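Local coordinates for nucleocapsid (Crimean-congo hemorrhagic fever virus, PDB 4AKL), which binds single- and double-stranded RNA, probably packaging the viral genome, and probably cleaves double-stranded DNA without sequence specificity, at residues G92-W106 / Q122-D136. Sequence-based numbering, arbitrary orientation.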
loop_
_atom_site.group_PDB
_atom_site.type_symbol
_atom_site.label_atom_id
_atom_site.label_comp_id
_atom_site.label_asym_id
_atom_site.label_seq_id
_atom_site.Cartn_x
_atom_site.Cartn_y
_atom_site.Cartn_z
ATOM N N GLY A 92 -12.636 10.573 8.803
ATOM C CA GLY A 92 -11.973 9.268 8.536
ATOM C C GLY A 92 -12.613 8.042 9.188
ATOM O O GLY A 92 -12.641 6.964 8.598
ATOM N N LEU A 93 -13.132 8.198 10.399
ATOM C CA LEU A 93 -13.874 7.096 11.075
ATOM C C LEU A 93 -15.288 7.017 10.552
ATOM O O LEU A 93 -15.805 5.900 10.213
ATOM C CB LEU A 93 -13.886 7.292 12.583
ATOM C CG LEU A 93 -12.566 7.028 13.277
ATOM C CD1 LEU A 93 -12.652 7.580 14.676
ATOM C CD2 LEU A 93 -12.154 5.490 13.253
ATOM N N GLU A 94 -15.944 8.174 10.453
ATOM C CA GLU A 94 -17.346 8.179 9.948
ATOM C C GLU A 94 -17.430 7.556 8.551
ATOM O O GLU A 94 -18.393 6.860 8.233
ATOM C CB GLU A 94 -17.957 9.586 9.989
ATOM C CG GLU A 94 -19.503 9.727 9.648
ATOM C CD GLU A 94 -20.501 8.881 10.545
ATOM O OE1 GLU A 94 -20.108 8.239 11.555
ATOM O OE2 GLU A 94 -21.704 8.868 10.193
ATOM N N TRP A 95 -16.401 7.750 7.731
ATOM C CA TRP A 95 -16.456 7.213 6.371
ATOM C C TRP A 95 -16.801 5.680 6.341
ATOM O O TRP A 95 -17.609 5.250 5.526
ATOM C CB TRP A 95 -15.175 7.510 5.636
ATOM C CG TRP A 95 -15.214 7.141 4.164
ATOM C CD1 TRP A 95 -15.502 7.974 3.131
ATOM C CD2 TRP A 95 -14.947 5.854 3.583
ATOM N NE1 TRP A 95 -15.443 7.281 1.925
ATOM C CE2 TRP A 95 -15.094 5.982 2.176
ATOM C CE3 TRP A 95 -14.599 4.598 4.108
ATOM C CZ2 TRP A 95 -14.913 4.899 1.289
ATOM C CZ3 TRP A 95 -14.424 3.506 3.210
ATOM C CH2 TRP A 95 -14.569 3.674 1.834
ATOM N N PHE A 96 -16.194 4.888 7.228
ATOM C CA PHE A 96 -16.471 3.435 7.304
ATOM C C PHE A 96 -17.927 3.126 7.640
ATOM O O PHE A 96 -18.505 2.197 7.100
ATOM C CB PHE A 96 -15.461 2.750 8.274
ATOM C CG PHE A 96 -14.091 2.762 7.721
ATOM C CD1 PHE A 96 -13.712 1.810 6.793
ATOM C CD2 PHE A 96 -13.189 3.779 8.066
ATOM C CE1 PHE A 96 -12.433 1.829 6.227
ATOM C CE2 PHE A 96 -11.919 3.809 7.502
ATOM C CZ PHE A 96 -11.540 2.838 6.591
ATOM N N GLU A 97 -18.509 3.946 8.500
ATOM C CA GLU A 97 -19.917 3.847 8.860
ATOM C C GLU A 97 -20.843 4.130 7.666
ATOM O O GLU A 97 -21.861 3.461 7.494
ATOM C CB GLU A 97 -20.226 4.837 9.989
ATOM C CG GLU A 97 -21.140 4.265 11.055
ATOM C CD GLU A 97 -20.419 3.257 11.897
ATOM O OE1 GLU A 97 -19.516 3.679 12.679
ATOM O OE2 GLU A 97 -20.753 2.041 11.779
ATOM N N LYS A 98 -20.489 5.127 6.856
ATOM C CA LYS A 98 -21.292 5.497 5.641
ATOM C C LYS A 98 -21.005 4.633 4.394
ATOM O O LYS A 98 -21.766 4.700 3.434
ATOM C CB LYS A 98 -21.062 6.977 5.255
ATOM C CG LYS A 98 -21.563 7.970 6.282
ATOM C CD LYS A 98 -20.811 9.337 6.227
ATOM C CE LYS A 98 -21.086 10.103 4.941
ATOM N NZ LYS A 98 -20.615 11.527 5.031
ATOM N N ASN A 99 -19.916 3.847 4.402
ATOM C CA ASN A 99 -19.462 3.089 3.185
ATOM C C ASN A 99 -19.264 1.601 3.370
ATOM O O ASN A 99 -18.607 0.936 2.553
ATOM C CB ASN A 99 -18.185 3.702 2.634
ATOM C CG ASN A 99 -18.433 4.998 1.953
ATOM O OD1 ASN A 99 -18.892 5.019 0.798
ATOM N ND2 ASN A 99 -18.155 6.090 2.638
ATOM N N THR A 100 -19.864 1.088 4.435
ATOM C CA THR A 100 -19.779 -0.317 4.831
ATOM C C THR A 100 -20.112 -1.246 3.675
ATOM O O THR A 100 -19.488 -2.300 3.500
ATOM C CB THR A 100 -20.756 -0.582 6.045
ATOM O OG1 THR A 100 -20.308 0.146 7.229
ATOM C CG2 THR A 100 -20.818 -2.051 6.370
ATOM N N GLY A 101 -21.105 -0.847 2.868
ATOM C CA GLY A 101 -21.525 -1.634 1.742
ATOM C C GLY A 101 -20.465 -1.789 0.679
ATOM O O GLY A 101 -20.397 -2.837 0.057
ATOM N N THR A 102 -19.632 -0.779 0.455
ATOM C CA THR A 102 -18.640 -0.839 -0.633
ATOM C C THR A 102 -17.361 -1.656 -0.334
ATOM O O THR A 102 -16.654 -2.038 -1.260
ATOM C CB THR A 102 -18.198 0.594 -1.123
ATOM O OG1 THR A 102 -18.318 1.518 -0.056
ATOM C CG2 THR A 102 -19.049 1.080 -2.263
ATOM N N ILE A 103 -17.072 -1.898 0.954
ATOM C CA ILE A 103 -15.890 -2.621 1.379
ATOM C C ILE A 103 -16.177 -4.005 1.943
ATOM O O ILE A 103 -15.282 -4.670 2.430
ATOM C CB ILE A 103 -15.119 -1.800 2.387
ATOM C CG1 ILE A 103 -15.793 -1.769 3.768
ATOM C CG2 ILE A 103 -14.928 -0.365 1.825
ATOM C CD1 ILE A 103 -14.859 -1.285 4.882
ATOM N N LYS A 104 -17.429 -4.446 1.848
ATOM C CA LYS A 104 -17.864 -5.700 2.435
ATOM C C LYS A 104 -17.057 -6.927 1.934
ATOM O O LYS A 104 -16.936 -7.915 2.649
ATOM C CB LYS A 104 -19.404 -5.905 2.226
ATOM C CG LYS A 104 -19.846 -6.116 0.799
ATOM C CD LYS A 104 -21.275 -6.775 0.654
ATOM C CE LYS A 104 -22.454 -5.783 0.824
ATOM N NZ LYS A 104 -23.609 -6.094 -0.138
ATOM N N SER A 105 -16.499 -6.847 0.718
ATOM C CA SER A 105 -15.799 -8.004 0.128
ATOM C C SER A 105 -14.597 -8.480 0.970
ATOM O O SER A 105 -14.317 -9.692 1.049
ATOM C CB SER A 105 -15.405 -7.748 -1.361
ATOM O OG SER A 105 -14.438 -6.735 -1.502
ATOM N N TRP A 106 -13.910 -7.522 1.601
ATOM C CA TRP A 106 -12.832 -7.805 2.540
ATOM C C TRP A 106 -13.219 -7.609 4.000
ATOM O O TRP A 106 -12.802 -8.408 4.860
ATOM C CB TRP A 106 -11.560 -6.978 2.200
ATOM C CG TRP A 106 -11.718 -5.523 1.843
ATOM C CD1 TRP A 106 -12.088 -5.004 0.635
ATOM C CD2 TRP A 106 -11.476 -4.421 2.686
ATOM N NE1 TRP A 106 -12.113 -3.652 0.679
ATOM C CE2 TRP A 106 -11.731 -3.255 1.929
ATOM C CE3 TRP A 106 -11.073 -4.294 4.006
ATOM C CZ2 TRP A 106 -11.595 -1.986 2.449
ATOM C CZ3 TRP A 106 -10.951 -3.028 4.536
ATOM C CH2 TRP A 106 -11.194 -1.886 3.750
ATOM N N GLN A 122 -10.877 -8.824 -3.712
ATOM C CA GLN A 122 -10.699 -8.233 -2.365
ATOM C C GLN A 122 -9.541 -7.229 -2.357
ATOM O O GLN A 122 -9.653 -6.206 -1.696
ATOM C CB GLN A 122 -10.493 -9.310 -1.302
ATOM C CG GLN A 122 -11.721 -10.219 -1.115
ATOM C CD GLN A 122 -11.437 -11.375 -0.202
ATOM O OE1 GLN A 122 -10.575 -12.168 -0.489
ATOM N NE2 GLN A 122 -12.176 -11.479 0.906
ATOM N N LEU A 123 -8.467 -7.507 -3.104
ATOM C CA LEU A 123 -7.341 -6.558 -3.223
ATOM C C LEU A 123 -7.753 -5.344 -4.010
ATOM O O LEU A 123 -7.489 -4.210 -3.557
ATOM C CB LEU A 123 -6.080 -7.147 -3.900
ATOM C CG LEU A 123 -5.316 -8.233 -3.197
ATOM C CD1 LEU A 123 -4.133 -8.758 -3.999
ATOM C CD2 LEU A 123 -4.855 -7.698 -1.799
ATOM N N PHE A 124 -8.391 -5.560 -5.186
ATOM C CA PHE A 124 -8.794 -4.412 -6.019
ATOM C C PHE A 124 -9.777 -3.523 -5.320
ATOM O O PHE A 124 -9.620 -2.307 -5.362
ATOM C CB PHE A 124 -9.380 -4.853 -7.351
ATOM C CG PHE A 124 -8.368 -5.383 -8.324
ATOM C CD1 PHE A 124 -7.007 -5.054 -8.242
ATOM C CD2 PHE A 124 -8.780 -6.196 -9.350
ATOM C CE1 PHE A 124 -6.104 -5.559 -9.181
ATOM C CE2 PHE A 124 -7.869 -6.688 -10.275
ATOM C CZ PHE A 124 -6.529 -6.360 -10.178
ATOM N N ASN A 125 -10.778 -4.124 -4.645
ATOM C CA ASN A 125 -11.772 -3.380 -3.912
ATOM C C ASN A 125 -11.138 -2.513 -2.815
ATOM O O ASN A 125 -11.550 -1.367 -2.609
ATOM C CB ASN A 125 -12.819 -4.345 -3.331
ATOM C CG ASN A 125 -13.932 -3.630 -2.540
ATOM O OD1 ASN A 125 -13.699 -3.079 -1.456
ATOM N ND2 ASN A 125 -15.145 -3.660 -3.075
ATOM N N TYR A 126 -10.123 -3.056 -2.121
ATOM C CA TYR A 126 -9.481 -2.313 -1.066
ATOM C C TYR A 126 -8.747 -1.094 -1.660
ATOM O O TYR A 126 -8.792 -0.031 -1.112
ATOM C CB TYR A 126 -8.480 -3.230 -0.294
ATOM C CG TYR A 126 -7.437 -2.481 0.500
ATOM C CD1 TYR A 126 -6.272 -2.085 -0.079
ATOM C CD2 TYR A 126 -7.637 -2.167 1.824
ATOM C CE1 TYR A 126 -5.284 -1.394 0.657
ATOM C CE2 TYR A 126 -6.657 -1.453 2.584
ATOM C CZ TYR A 126 -5.485 -1.070 1.983
ATOM O OH TYR A 126 -4.461 -0.385 2.676
ATOM N N GLN A 127 -8.050 -1.270 -2.778
ATOM C CA GLN A 127 -7.317 -0.148 -3.385
ATOM C C GLN A 127 -8.276 0.936 -3.816
ATOM O O GLN A 127 -8.041 2.122 -3.552
ATOM C CB GLN A 127 -6.437 -0.603 -4.559
ATOM C CG GLN A 127 -5.328 -1.632 -4.151
ATOM C CD GLN A 127 -4.239 -1.088 -3.210
ATOM O OE1 GLN A 127 -4.023 0.134 -3.083
ATOM N NE2 GLN A 127 -3.537 -2.012 -2.545
ATOM N N GLN A 128 -9.386 0.545 -4.428
ATOM C CA GLN A 128 -10.379 1.540 -4.879
ATOM C C GLN A 128 -11.015 2.218 -3.689
ATOM O O GLN A 128 -11.287 3.446 -3.729
ATOM C CB GLN A 128 -11.460 0.882 -5.789
ATOM C CG GLN A 128 -10.888 0.269 -7.083
ATOM C CD GLN A 128 -9.821 1.205 -7.814
ATOM O OE1 GLN A 128 -8.619 0.846 -7.977
ATOM N NE2 GLN A 128 -10.267 2.388 -8.201
ATOM N N ALA A 129 -11.266 1.432 -2.628
ATOM C CA ALA A 129 -11.826 1.988 -1.415
ATOM C C ALA A 129 -10.903 3.054 -0.773
ATOM O O ALA A 129 -11.379 4.048 -0.265
ATOM C CB ALA A 129 -12.190 0.896 -0.416
ATOM N N ALA A 130 -9.609 2.817 -0.819
ATOM C CA ALA A 130 -8.614 3.733 -0.255
ATOM C C ALA A 130 -8.585 5.058 -1.004
ATOM O O ALA A 130 -8.476 6.105 -0.407
ATOM C CB ALA A 130 -7.228 3.097 -0.256
ATOM N N LEU A 131 -8.672 4.997 -2.301
ATOM C CA LEU A 131 -8.723 6.222 -3.084
ATOM C C LEU A 131 -10.051 6.975 -2.825
ATOM O O LEU A 131 -10.051 8.196 -2.642
ATOM C CB LEU A 131 -8.514 5.932 -4.544
ATOM C CG LEU A 131 -7.132 5.386 -4.924
ATOM C CD1 LEU A 131 -7.172 4.741 -6.404
ATOM C CD2 LEU A 131 -5.973 6.439 -4.800
ATOM N N LYS A 132 -11.156 6.243 -2.774
ATOM C CA LYS A 132 -12.441 6.850 -2.454
ATOM C C LYS A 132 -12.449 7.559 -1.089
ATOM O O LYS A 132 -12.909 8.704 -0.990
ATOM C CB LYS A 132 -13.556 5.809 -2.501
ATOM C CG LYS A 132 -15.000 6.403 -2.321
ATOM C CD LYS A 132 -16.081 5.381 -2.721
ATOM C CE LYS A 132 -17.492 5.764 -2.164
ATOM N NZ LYS A 132 -17.793 7.164 -2.431
ATOM N N TRP A 133 -11.944 6.870 -0.057
ATOM C CA TRP A 133 -11.847 7.408 1.260
ATOM C C TRP A 133 -11.085 8.722 1.212
ATOM O O TRP A 133 -11.570 9.713 1.757
ATOM C CB TRP A 133 -11.145 6.401 2.156
ATOM C CG TRP A 133 -10.903 6.775 3.559
ATOM C CD1 TRP A 133 -11.705 6.518 4.647
ATOM C CD2 TRP A 133 -9.763 7.440 4.056
ATOM N NE1 TRP A 133 -11.131 6.996 5.803
ATOM C CE2 TRP A 133 -9.928 7.571 5.473
ATOM C CE3 TRP A 133 -8.609 7.942 3.465
ATOM C CZ2 TRP A 133 -8.956 8.184 6.297
ATOM C CZ3 TRP A 133 -7.632 8.564 4.291
ATOM C CH2 TRP A 133 -7.835 8.670 5.693
ATOM N N ARG A 134 -9.909 8.727 0.566
ATOM C CA ARG A 134 -9.105 9.929 0.434
ATOM C C ARG A 134 -9.877 11.100 -0.252
ATOM O O ARG A 134 -9.885 12.205 0.253
ATOM C CB ARG A 134 -7.824 9.643 -0.337
ATOM C CG ARG A 134 -6.850 8.825 0.431
ATOM C CD ARG A 134 -5.768 8.296 -0.403
ATOM N NE ARG A 134 -4.679 7.724 0.463
ATOM C CZ ARG A 134 -3.515 8.304 0.762
ATOM N NH1 ARG A 134 -3.181 9.511 0.289
ATOM N NH2 ARG A 134 -2.638 7.652 1.524
ATOM N N LYS A 135 -10.519 10.815 -1.384
ATOM C CA LYS A 135 -11.348 11.783 -2.077
ATOM C C LYS A 135 -12.531 12.299 -1.215
ATOM O O LYS A 135 -12.721 13.504 -1.077
ATOM C CB LYS A 135 -11.913 11.187 -3.385
ATOM C CG LYS A 135 -10.910 11.118 -4.592
ATOM C CD LYS A 135 -11.626 11.354 -5.974
ATOM C CE LYS A 135 -12.103 12.832 -6.166
ATOM N NZ LYS A 135 -12.581 13.210 -7.580
ATOM N N ASP A 136 -13.312 11.378 -0.659
ATOM C CA ASP A 136 -14.505 11.735 0.120
ATOM C C ASP A 136 -14.196 12.611 1.333
ATOM O O ASP A 136 -14.928 13.561 1.576
ATOM C CB ASP A 136 -15.277 10.476 0.572
ATOM C CG ASP A 136 -15.951 9.730 -0.613
ATOM O OD1 ASP A 136 -15.926 10.223 -1.778
ATOM O OD2 ASP A 136 -16.497 8.640 -0.371
#
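An aromatic cluster of W95, F96 and W133 joins the end of helix 86-98 to helix 120-136, the axes of 92-98 and 122-136 running at 122° to each other; farther along, W106 of helix 104-107 lies on the same long helix. W95 sits as a knob among A129, K132, W133 and D136. With CG anti to the backbone N (chi1 -173°), its indole is directed into the long helix, between those four side chains, and takes the edge of W133 against one face in a T-shaped pair; W133 CD1 lies 3.5 Å from W95 CD2, and W133 CA makes a CH-pi contact over the pyrrole ring. N99 ND2, bonded to W95 O, lies over the rim of the opposite face. At the indole edge, W95 NE1 donates to D136 OD2 (2.9 Å) on the anti side of that oxygen, somewhat out of the carboxylate plane, while K132 NZ takes its syn lone pair. W133 NE1 in turn points almost straight at G92 O (3.2 Å), in the carbonyl plane. The connecting turn is tied down by N125, whose ND2 donates to T102 O (2.9 Å) and whose OD1 accepts the bent bond from W106 NE1 (2.7 Å). Y126 CB lies over the W106 pyrrole face, and the Y126 ring turns its edge to the six-membered ring; Y126 OH bonds outward to S309. Q122 NE2 closes the row on S105 O (2.8 Å). All three indole N-H groups therefore find acceptors within the contact, and the N125 amide, using both its ends, has its flip fixed. The K132 ammonium probably helps keep D136 ionised, OD2 serving both that salt bridge and the W95 N-H.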